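Local atomic coordinates of probable glutathione reductase (Sinorhizobium meliloti, PDB entry 4DNA), a protein that probably catalyses the NADPH-dependent reduction of glutathione disulfide to glutathione, working as a homodimer with one FAD bound in each subunit. Residues R38-V44 / I92-E96; G21-A26 / G102-A108. One frame throughout, in Å; residues are numbered along the deposited sequence.

Contact 1: residues R38-V44 / I92-E96. With FAD (flavin-adenine dinucleotide), chain C.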
ATOM      1  N   ARG A  38      -0.240  20.038 -26.221  1.00 79.25           N
ATOM      2  CA  ARG A  38      -1.201  20.049 -25.109  1.00 79.53           C
ATOM      3  C   ARG A  38      -0.518  20.244 -23.753  1.00 78.04           C
ATOM      4  O   ARG A  38       0.382  19.478 -23.388  1.00 77.18           O
ATOM      5  CB  ARG A  38      -2.039  18.763 -25.098  1.00 77.86           C
ATOM      6  CG  ARG A  38      -3.089  18.672 -26.189  1.00 78.48           C
ATOM      7  CD  ARG A  38      -3.928  17.417 -26.039  1.00 72.90           C
ATOM      8  NE  ARG A  38      -5.057  17.595 -25.130  1.00 70.42           N
ATOM      9  CZ  ARG A  38      -5.952  16.647 -24.855  1.00 71.20           C
ATOM     10  NH1 ARG A  38      -5.863  15.445 -25.415  1.00 70.54           N
ATOM     11  NH2 ARG A  38      -6.947  16.903 -24.019  1.00 73.87           N
ATOM     12  N   TYR A  39      -0.955  21.273 -23.023  1.00 79.73           N
ATOM     13  CA  TYR A  39      -0.415  21.616 -21.700  1.00 78.07           C
ATOM     14  C   TYR A  39      -0.613  20.499 -20.668  1.00 77.97           C
ATOM     15  O   TYR A  39      -1.691  19.896 -20.585  1.00 77.75           O
ATOM     16  CB  TYR A  39      -0.997  22.951 -21.202  1.00 77.74           C
ATOM     17  CG  TYR A  39      -0.267  24.165 -21.758  1.00 79.57           C
ATOM     18  CD1 TYR A  39       0.927  24.627 -21.175  1.00 79.15           C
ATOM     19  CD2 TYR A  39      -0.754  24.845 -22.873  1.00 80.79           C
ATOM     20  CE1 TYR A  39       1.602  25.724 -21.687  1.00 79.16           C
ATOM     21  CE2 TYR A  39      -0.089  25.948 -23.387  1.00 80.88           C
ATOM     22  CZ  TYR A  39       1.085  26.382 -22.795  1.00 80.90           C
ATOM     23  OH  TYR A  39       1.746  27.473 -23.322  1.00 82.71           O
ATOM     24  N   GLY A  40       0.434  20.228 -19.887  1.00 77.67           N
ATOM     25  CA  GLY A  40       0.433  19.110 -18.938  1.00 75.72           C
ATOM     26  C   GLY A  40       1.481  18.083 -19.320  1.00 74.64           C
ATOM     27  O   GLY A  40       1.938  17.322 -18.469  1.00 73.80           O
ATOM     28  N   GLY A  41       1.848  18.057 -20.605  1.00 74.29           N
ATOM     29  CA  GLY A  41       2.973  17.262 -21.097  1.00 73.13           C
ATOM     30  C   GLY A  41       2.712  15.771 -21.147  1.00 72.66           C
ATOM     31  O   GLY A  41       1.587  15.328 -20.909  1.00 73.96           O
ATOM     32  N   THR A  42       3.748  14.991 -21.448  1.00 70.62           N
ATOM     33  CA  THR A  42       3.612  13.528 -21.547  1.00 71.69           C
ATOM     34  C   THR A  42       2.880  12.892 -20.360  1.00 69.44           C
ATOM     35  O   THR A  42       1.929  12.145 -20.554  1.00 67.59           O
ATOM     36  CB  THR A  42       4.975  12.813 -21.747  1.00 68.47           C
ATOM     37  OG1 THR A  42       5.697  13.430 -22.817  1.00 69.80           O
ATOM     38  CG2 THR A  42       4.757  11.368 -22.088  1.00 67.14           C
ATOM     39  N   CYS A  43       3.316  13.186 -19.142  1.00 68.25           N
ATOM     40  CA  CYS A  43       2.790  12.472 -17.990  1.00 67.25           C
ATOM     41  C   CYS A  43       1.275  12.528 -17.974  1.00 68.83           C
ATOM     42  O   CYS A  43       0.606  11.485 -17.875  1.00 67.16           O
ATOM     43  CB  CYS A  43       3.341  13.031 -16.674  1.00 69.91           C
ATOM     44  SG  CYS A  43       2.869  12.051 -15.220  1.00 71.22           S
ATOM     45  N   VAL A  44       0.750  13.752 -18.079  1.00 68.86           N
ATOM     46  CA  VAL A  44      -0.680  14.003 -18.039  1.00 68.18           C
ATOM     47  C   VAL A  44      -1.360  13.396 -19.260  1.00 68.95           C
ATOM     48  O   VAL A  44      -2.333  12.652 -19.136  1.00 68.62           O
ATOM     49  CB  VAL A  44      -1.000  15.522 -17.970  1.00 69.79           C
ATOM     50  CG1 VAL A  44      -2.492  15.783 -18.171  1.00 69.24           C
ATOM     51  CG2 VAL A  44      -0.527  16.123 -16.651  1.00 71.38           C
ATOM     52  N   ILE A  92      -8.128  13.822 -18.949  1.00 68.42           N
ATOM     53  CA  ILE A  92      -6.912  14.520 -19.316  1.00 67.96           C
ATOM     54  C   ILE A  92      -7.234  15.932 -19.778  1.00 69.35           C
ATOM     55  O   ILE A  92      -6.462  16.855 -19.537  1.00 70.14           O
ATOM     56  CB  ILE A  92      -6.062  13.732 -20.320  1.00 66.84           C
ATOM     57  CG1 ILE A  92      -6.689  13.717 -21.706  1.00 67.98           C
ATOM     58  CG2 ILE A  92      -5.875  12.305 -19.826  1.00 65.55           C
ATOM     59  CD1 ILE A  92      -5.672  13.380 -22.770  1.00 68.14           C
ATOM     60  N   ALA A  93      -8.400  16.097 -20.400  1.00 70.26           N
ATOM     61  CA  ALA A  93      -8.880  17.432 -20.770  1.00 72.53           C
ATOM     62  C   ALA A  93      -9.098  18.280 -19.528  1.00 72.47           C
ATOM     63  O   ALA A  93      -8.716  19.447 -19.508  1.00 73.54           O
ATOM     64  CB  ALA A  93     -10.152  17.362 -21.602  1.00 72.07           C
ATOM     65  N   ARG A  94      -9.697  17.683 -18.495  1.00 71.64           N
ATOM     66  CA  ARG A  94      -9.902  18.351 -17.207  1.00 71.95           C
ATOM     67  C   ARG A  94      -8.568  18.740 -16.576  1.00 71.63           C
ATOM     68  O   ARG A  94      -8.397  19.875 -16.138  1.00 71.97           O
ATOM     69  CB  ARG A  94     -10.694  17.454 -16.257  1.00 71.53           C
ATOM     70  CG  ARG A  94     -11.074  18.109 -14.941  1.00 71.28           C
ATOM     71  CD  ARG A  94     -11.710  17.122 -13.973  1.00 69.22           C
ATOM     72  NE  ARG A  94     -10.721  16.261 -13.316  1.00 68.82           N
ATOM     73  CZ  ARG A  94      -9.993  16.610 -12.248  1.00 68.96           C
ATOM     74  NH1 ARG A  94     -10.119  17.819 -11.694  1.00 68.91           N
ATOM     75  NH2 ARG A  94      -9.125  15.747 -11.735  1.00 67.45           N
ATOM     76  N   LEU A  95      -7.628  17.795 -16.542  1.00 70.43           N
ATOM     77  CA  LEU A  95      -6.298  18.067 -16.016  1.00 69.69           C
ATOM     78  C   LEU A  95      -5.602  19.146 -16.825  1.00 71.55           C
ATOM     79  O   LEU A  95      -5.180  20.161 -16.254  1.00 73.27           O
ATOM     80  CB  LEU A  95      -5.442  16.810 -15.958  1.00 70.12           C
ATOM     81  CG  LEU A  95      -5.754  15.767 -14.867  1.00 71.05           C
ATOM     82  CD1 LEU A  95      -4.704  14.654 -14.879  1.00 67.28           C
ATOM     83  CD2 LEU A  95      -5.883  16.384 -13.475  1.00 69.32           C
ATOM     84  N   GLU A  96      -5.507  18.941 -18.147  1.00 71.72           N
ATOM     85  CA  GLU A  96      -4.957  19.954 -19.064  1.00 72.94           C
ATOM     86  C   GLU A  96      -5.444  21.342 -18.674  1.00 73.98           C
ATOM     87  O   GLU A  96      -4.643  22.269 -18.573  1.00 75.25           O
ATOM     88  CB  GLU A  96      -5.329  19.668 -20.531  1.00 72.93           C
ATOM     89  CG  GLU A  96      -4.965  20.802 -21.499  1.00 74.87           C
ATOM     90  CD  GLU A  96      -5.197  20.483 -22.978  1.00 77.07           C
ATOM     91  OE1 GLU A  96      -6.089  19.670 -23.328  1.00 74.53           O
ATOM     92  OE2 GLU A  96      -4.478  21.078 -23.812  1.00 79.88           O
TER
HETATM   93  PA  FAD C 500       7.238  16.499 -21.025  1.00 71.98           P
HETATM   94  O1A FAD C 500       7.773  15.439 -21.973  1.00 70.48           O
HETATM   95  O2A FAD C 500       6.256  16.178 -19.920  1.00 72.80           O
HETATM   96  O5B FAD C 500       6.584  17.683 -21.890  1.00 72.78           O
HETATM   97  C5B FAD C 500       7.358  18.718 -22.508  1.00 72.43           C
HETATM   98  C4B FAD C 500       6.408  19.435 -23.455  1.00 72.55           C
HETATM   99  O4B FAD C 500       7.082  20.298 -24.368  1.00 71.01           O
HETATM  100  C3B FAD C 500       5.647  18.419 -24.285  1.00 72.84           C
HETATM  101  O3B FAD C 500       4.243  18.601 -24.048  1.00 71.60           O
HETATM  102  C2B FAD C 500       6.063  18.706 -25.715  1.00 72.62           C
HETATM  103  O2B FAD C 500       4.985  18.492 -26.626  1.00 72.55           O
HETATM  104  C1B FAD C 500       6.494  20.165 -25.664  1.00 73.72           C
HETATM  105  N9A FAD C 500       7.512  20.536 -26.674  1.00 74.97           N
HETATM  106  C8A FAD C 500       8.458  19.708 -27.156  1.00 75.00           C
HETATM  107  N7A FAD C 500       9.274  20.325 -28.044  1.00 76.00           N
HETATM  108  C5A FAD C 500       8.844  21.589 -28.130  1.00 76.74           C
HETATM  109  C6A FAD C 500       9.284  22.765 -28.898  1.00 78.41           C
HETATM  110  N6A FAD C 500      10.340  22.620 -29.735  1.00 79.46           N
HETATM  111  N1A FAD C 500       8.596  23.926 -28.729  1.00 78.97           N
HETATM  112  C2A FAD C 500       7.538  24.002 -27.885  1.00 78.08           C
HETATM  113  N3A FAD C 500       7.086  22.958 -27.152  1.00 77.06           N
HETATM  114  C4A FAD C 500       7.689  21.740 -27.229  1.00 76.58           C
HETATM  115  N1  FAD C 500       7.054   8.958 -15.004  1.00 64.60           N
HETATM  116  C2  FAD C 500       6.774   8.650 -13.717  1.00 64.16           C
HETATM  117  O2  FAD C 500       7.353   9.273 -12.801  1.00 64.41           O
HETATM  118  N3  FAD C 500       5.888   7.689 -13.397  1.00 64.02           N
HETATM  119  C4  FAD C 500       5.222   6.967 -14.321  1.00 64.26           C
HETATM  120  O4  FAD C 500       4.396   6.087 -13.975  1.00 64.22           O
HETATM  121  C4X FAD C 500       5.486   7.244 -15.755  1.00 64.55           C
HETATM  122  N5  FAD C 500       4.858   6.569 -16.743  1.00 64.58           N
HETATM  123  C5X FAD C 500       5.124   6.862 -18.044  1.00 65.29           C
HETATM  124  C6  FAD C 500       4.476   6.164 -19.064  1.00 65.50           C
HETATM  125  C7  FAD C 500       4.750   6.451 -20.405  1.00 65.90           C
HETATM  126  C7M FAD C 500       4.021   5.671 -21.470  1.00 66.33           C
HETATM  127  C8  FAD C 500       5.732   7.526 -20.758  1.00 66.03           C
HETATM  128  C8M FAD C 500       6.057   7.890 -22.182  1.00 66.53           C
HETATM  129  C9  FAD C 500       6.379   8.219 -19.745  1.00 66.02           C
HETATM  130  C9A FAD C 500       6.116   7.928 -18.407  1.00 65.10           C
HETATM  131  N10 FAD C 500       6.778   8.643 -17.389  1.00 65.06           N
HETATM  132  C10 FAD C 500       6.475   8.316 -16.046  1.00 64.81           C
HETATM  133  C1' FAD C 500       7.757   9.686 -17.746  1.00 65.65           C
HETATM  134  C2' FAD C 500       7.211  11.101 -17.619  1.00 67.39           C
HETATM  135  O2' FAD C 500       6.021  11.226 -18.403  1.00 66.91           O
HETATM  136  C3' FAD C 500       8.267  12.123 -18.042  1.00 69.69           C
HETATM  137  O3' FAD C 500       9.488  11.807 -17.362  1.00 68.86           O
HETATM  138  C4' FAD C 500       7.874  13.565 -17.718  1.00 68.81           C
HETATM  139  O4' FAD C 500       6.745  13.943 -18.515  1.00 70.33           O
HETATM  140  C5' FAD C 500       9.023  14.522 -17.990  1.00 70.03           C
HETATM  141  O5' FAD C 500       8.484  15.776 -18.400  1.00 71.78           O
HETATM  142  P   FAD C 500       9.348  16.935 -19.123  1.00 71.47           P
HETATM  143  O1P FAD C 500       9.364  18.169 -18.241  1.00 71.86           O
HETATM  144  O2P FAD C 500      10.645  16.360 -19.641  1.00 71.28           O
HETATM  145  O3P FAD C 500       8.464  17.337 -20.403  1.00 72.18           O

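Contact 2: residues G21-A26 / G102-A108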
ATOM      1  N   GLY A  21       7.462  27.658 -14.880  1.00 78.67           N
ATOM      2  CA  GLY A  21       6.712  28.872 -15.197  1.00 79.84           C
ATOM      3  C   GLY A  21       5.844  29.330 -14.039  1.00 81.16           C
ATOM      4  O   GLY A  21       5.981  30.460 -13.563  1.00 82.25           O
ATOM      5  N   ARG A  22       4.965  28.438 -13.576  1.00 80.86           N
ATOM      6  CA  ARG A  22       4.042  28.750 -12.495  1.00 79.97           C
ATOM      7  C   ARG A  22       4.820  29.264 -11.311  1.00 81.43           C
ATOM      8  O   ARG A  22       4.517  30.337 -10.811  1.00 84.43           O
ATOM      9  CB  ARG A  22       3.203  27.531 -12.100  1.00 79.66           C
ATOM     10  CG  ARG A  22       1.935  27.857 -11.317  1.00 82.00           C
ATOM     11  CD  ARG A  22       1.237  26.600 -10.796  1.00 84.59           C
ATOM     12  NE  ARG A  22       1.912  26.063  -9.617  1.00 84.18           N
ATOM     13  CZ  ARG A  22       2.545  24.893  -9.570  1.00 85.19           C
ATOM     14  NH1 ARG A  22       2.574  24.091 -10.641  1.00 84.49           N
ATOM     15  NH2 ARG A  22       3.138  24.512  -8.437  1.00 81.23           N
ATOM     16  N   LEU A  23       5.841  28.531 -10.875  1.00 79.73           N
ATOM     17  CA  LEU A  23       6.601  28.977  -9.713  1.00 80.71           C
ATOM     18  C   LEU A  23       7.143  30.384  -9.919  1.00 83.25           C
ATOM     19  O   LEU A  23       6.880  31.271  -9.107  1.00 84.96           O
ATOM     20  CB  LEU A  23       7.740  28.017  -9.361  1.00 79.51           C
ATOM     21  CG  LEU A  23       7.446  26.761  -8.530  1.00 75.94           C
ATOM     22  CD1 LEU A  23       8.752  26.077  -8.165  1.00 74.66           C
ATOM     23  CD2 LEU A  23       6.647  27.079  -7.280  1.00 71.82           C
ATOM     24  N   ALA A  24       7.860  30.587 -11.024  1.00 82.72           N
ATOM     25  CA  ALA A  24       8.537  31.857 -11.315  1.00 84.39           C
ATOM     26  C   ALA A  24       7.588  33.045 -11.466  1.00 86.56           C
ATOM     27  O   ALA A  24       7.896  34.150 -11.012  1.00 87.82           O
ATOM     28  CB  ALA A  24       9.407  31.720 -12.551  1.00 82.39           C
ATOM     29  N   ALA A  25       6.446  32.814 -12.116  1.00 85.25           N
ATOM     30  CA  ALA A  25       5.426  33.847 -12.285  1.00 86.96           C
ATOM     31  C   ALA A  25       4.879  34.262 -10.928  1.00 88.93           C
ATOM     32  O   ALA A  25       4.712  35.454 -10.654  1.00 90.44           O
ATOM     33  CB  ALA A  25       4.304  33.349 -13.181  1.00 84.85           C
ATOM     34  N   ALA A  26       4.627  33.264 -10.080  1.00 86.61           N
ATOM     35  CA  ALA A  26       4.162  33.482  -8.714  1.00 87.90           C
ATOM     36  C   ALA A  26       5.194  34.213  -7.836  1.00 89.94           C
ATOM     37  O   ALA A  26       4.976  34.389  -6.634  1.00 92.21           O
ATOM     38  CB  ALA A  26       3.750  32.160  -8.078  1.00 87.09           C
ATOM     39  N   GLY A 102      -3.888  27.071 -13.644  1.00 79.61           N
ATOM     40  CA  GLY A 102      -2.849  27.302 -12.651  1.00 79.10           C
ATOM     41  C   GLY A 102      -1.855  28.365 -13.076  1.00 80.35           C
ATOM     42  O   GLY A 102      -1.460  29.218 -12.273  1.00 80.38           O
ATOM     43  N   LEU A 103      -1.453  28.319 -14.343  1.00 80.07           N
ATOM     44  CA  LEU A 103      -0.438  29.230 -14.858  1.00 80.00           C
ATOM     45  C   LEU A 103      -0.975  30.646 -14.860  1.00 81.94           C
ATOM     46  O   LEU A 103      -0.368  31.544 -14.271  1.00 81.34           O
ATOM     47  CB  LEU A 103       0.027  28.815 -16.254  1.00 79.39           C
ATOM     48  CG  LEU A 103       1.028  27.650 -16.242  1.00 78.84           C
ATOM     49  CD1 LEU A 103       0.887  26.775 -17.475  1.00 76.67           C
ATOM     50  CD2 LEU A 103       2.465  28.130 -16.102  1.00 80.39           C
ATOM     51  N   ALA A 104      -2.133  30.813 -15.498  1.00 82.76           N
ATOM     52  CA  ALA A 104      -2.819  32.086 -15.594  1.00 82.83           C
ATOM     53  C   ALA A 104      -2.959  32.746 -14.227  1.00 84.52           C
ATOM     54  O   ALA A 104      -2.572  33.902 -14.070  1.00 86.35           O
ATOM     55  CB  ALA A 104      -4.173  31.899 -16.249  1.00 83.27           C
ATOM     56  N   ASN A 105      -3.477  32.003 -13.246  1.00 83.55           N
ATOM     57  CA  ASN A 105      -3.599  32.480 -11.853  1.00 85.14           C
ATOM     58  C   ASN A 105      -2.322  33.026 -11.216  1.00 84.89           C
ATOM     59  O   ASN A 105      -2.384  33.927 -10.386  1.00 87.34           O
ATOM     60  CB  ASN A 105      -4.147  31.384 -10.936  1.00 84.81           C
ATOM     61  CG  ASN A 105      -5.574  31.013 -11.258  1.00 86.27           C
ATOM     62  OD1 ASN A 105      -6.363  31.853 -11.694  1.00 86.75           O
ATOM     63  ND2 ASN A 105      -5.919  29.747 -11.043  1.00 85.65           N
ATOM     64  N   ALA A 106      -1.176  32.456 -11.577  1.00 83.98           N
ATOM     65  CA  ALA A 106       0.118  32.957 -11.108  1.00 84.34           C
ATOM     66  C   ALA A 106       0.561  34.194 -11.896  1.00 84.45           C
ATOM     67  O   ALA A 106       1.416  34.945 -11.432  1.00 85.20           O
ATOM     68  CB  ALA A 106       1.177  31.859 -11.191  1.00 81.44           C
ATOM     69  N   GLY A 107      -0.007  34.387 -13.090  1.00 85.47           N
ATOM     70  CA  GLY A 107       0.299  35.546 -13.933  1.00 87.48           C
ATOM     71  C   GLY A 107       1.081  35.289 -15.215  1.00 87.36           C
ATOM     72  O   GLY A 107       1.163  36.160 -16.082  1.00 88.78           O
ATOM     73  N   ALA A 108       1.662  34.099 -15.334  1.00 85.64           N
ATOM     74  CA  ALA A 108       2.422  33.716 -16.519  1.00 85.58           C
ATOM     75  C   ALA A 108       1.590  33.814 -17.804  1.00 86.12           C
ATOM     76  O   ALA A 108       0.388  33.546 -17.799  1.00 85.89           O
ATOM     77  CB  ALA A 108       2.970  32.311 -16.351  1.00 83.20           C
TER

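Contact 1: residues R38-V44 / I92-E96
R38 spends two nitrogens on a single carboxylate oxygen of E96: NE lies 2.9 Å and NH2 3.0 Å from OE1, in a side-on salt bridge. OE1 sits in the guanidinium plane, yet the two planes are turned 50° apart, and NE meets OE1 from above the carboxylate while NH2 comes nearly along the C-O bond. A bend at chi3 (86°) turns the guanidinium back onto helix 81-106, where E89 takes NH1 in a second salt bridge and the CD1 methyl of I92 comes to 3.4 Å from NH1. A leucine in place of R38 would probably leave E96 and E89 without the charge they share and the turn less firmly tied to the helix. Further on, V44 CG1 rests on L95 CB (3.8 Å), and I92 CG2 packs by V44 O. Between R38 and V44 the chain passes FAD: T42 OG1 bonds to phosphate oxygen O1A at 3.0 Å, and T42 N makes a weak bond to O2A. C43 forms the disulfide with C48 and packs on H439 of the second subunit. The type II turn R38-G41 runs into the GGTCVIRGC sequence, which begins at G40, the redox-disulfide motif of pyridine nucleotide-disulfide oxidoreductases.

Contact 2: residues G21-A26 / G102-A108
Two helix ends, nearly parallel, pack through small residues on one flank of the Rossmann-type FAD domain. Helix 15-25 follows the glycine-rich turn after strand 6-11 and leads on to strand 31-35; helix 81-106 leads into strand 109-112, the neighbour of 31-35 at the edge of the parallel sheet. Their axes, taken over 21-25 and 102-106, approach to 8.6 Å at an angle of 14°, consistent with the alanines, and with G21, at the interface. No hydrogen bond crosses between the segments. A25 faces the other helix end directly, its CB meeting CB of A106 at 4.0 Å and CB of A108 at 3.6 Å, so that one methyl touches both the last helical residue and the second residue beyond it. The methyl of A106 in turn reaches R22 O and lies beside CB of A26. Earlier along the helices, L103 sends its CD2 methyl over the backbone of the facing helix, 3.6 Å from R22 N, close by G21, where a side chain would crowd it. R22, its CG anti to the backbone N (chi1 -161°), reaches its aliphatic stem across to helix 81-106, CG lying 3.8 Å from G102 O. Behind the contact, L23 and A24 pack on helix 314-329, A24 and A25 on V31, L103 on I110. Helix 81-106 stops in a Schellman motif whose G107 has positive phi, turning the chain in a way that brings A108 back against A25. Its two backward bonds are G107 N to A104 O, at 2.8 Å, and a longer, weak one from A108 N to L103 O.

In the fold
Helix 81-106 serves both contacts: residues 92-96 in contact 1, and its last turn, 102-106, in contact 2. The centres lie about 17 Å apart, and contact 1 is nested within the chain loop that contact 2 closes. They meet where Y39 CD1 comes 4.3 Å from L103 CD1; the Y39 hydroxyl bonds to L111 O in the edge strand, and its ring also packs on I110, the neighbour of L103. Segment 38-44 of contact 1 belongs to the FAD pocket through T42 and C43, and to the C43-C48 disulfide, probably redox-active. Contact 2 stands farther off, the L103 side chain about 11 Å from the FAD, and joins two helices of the same domain.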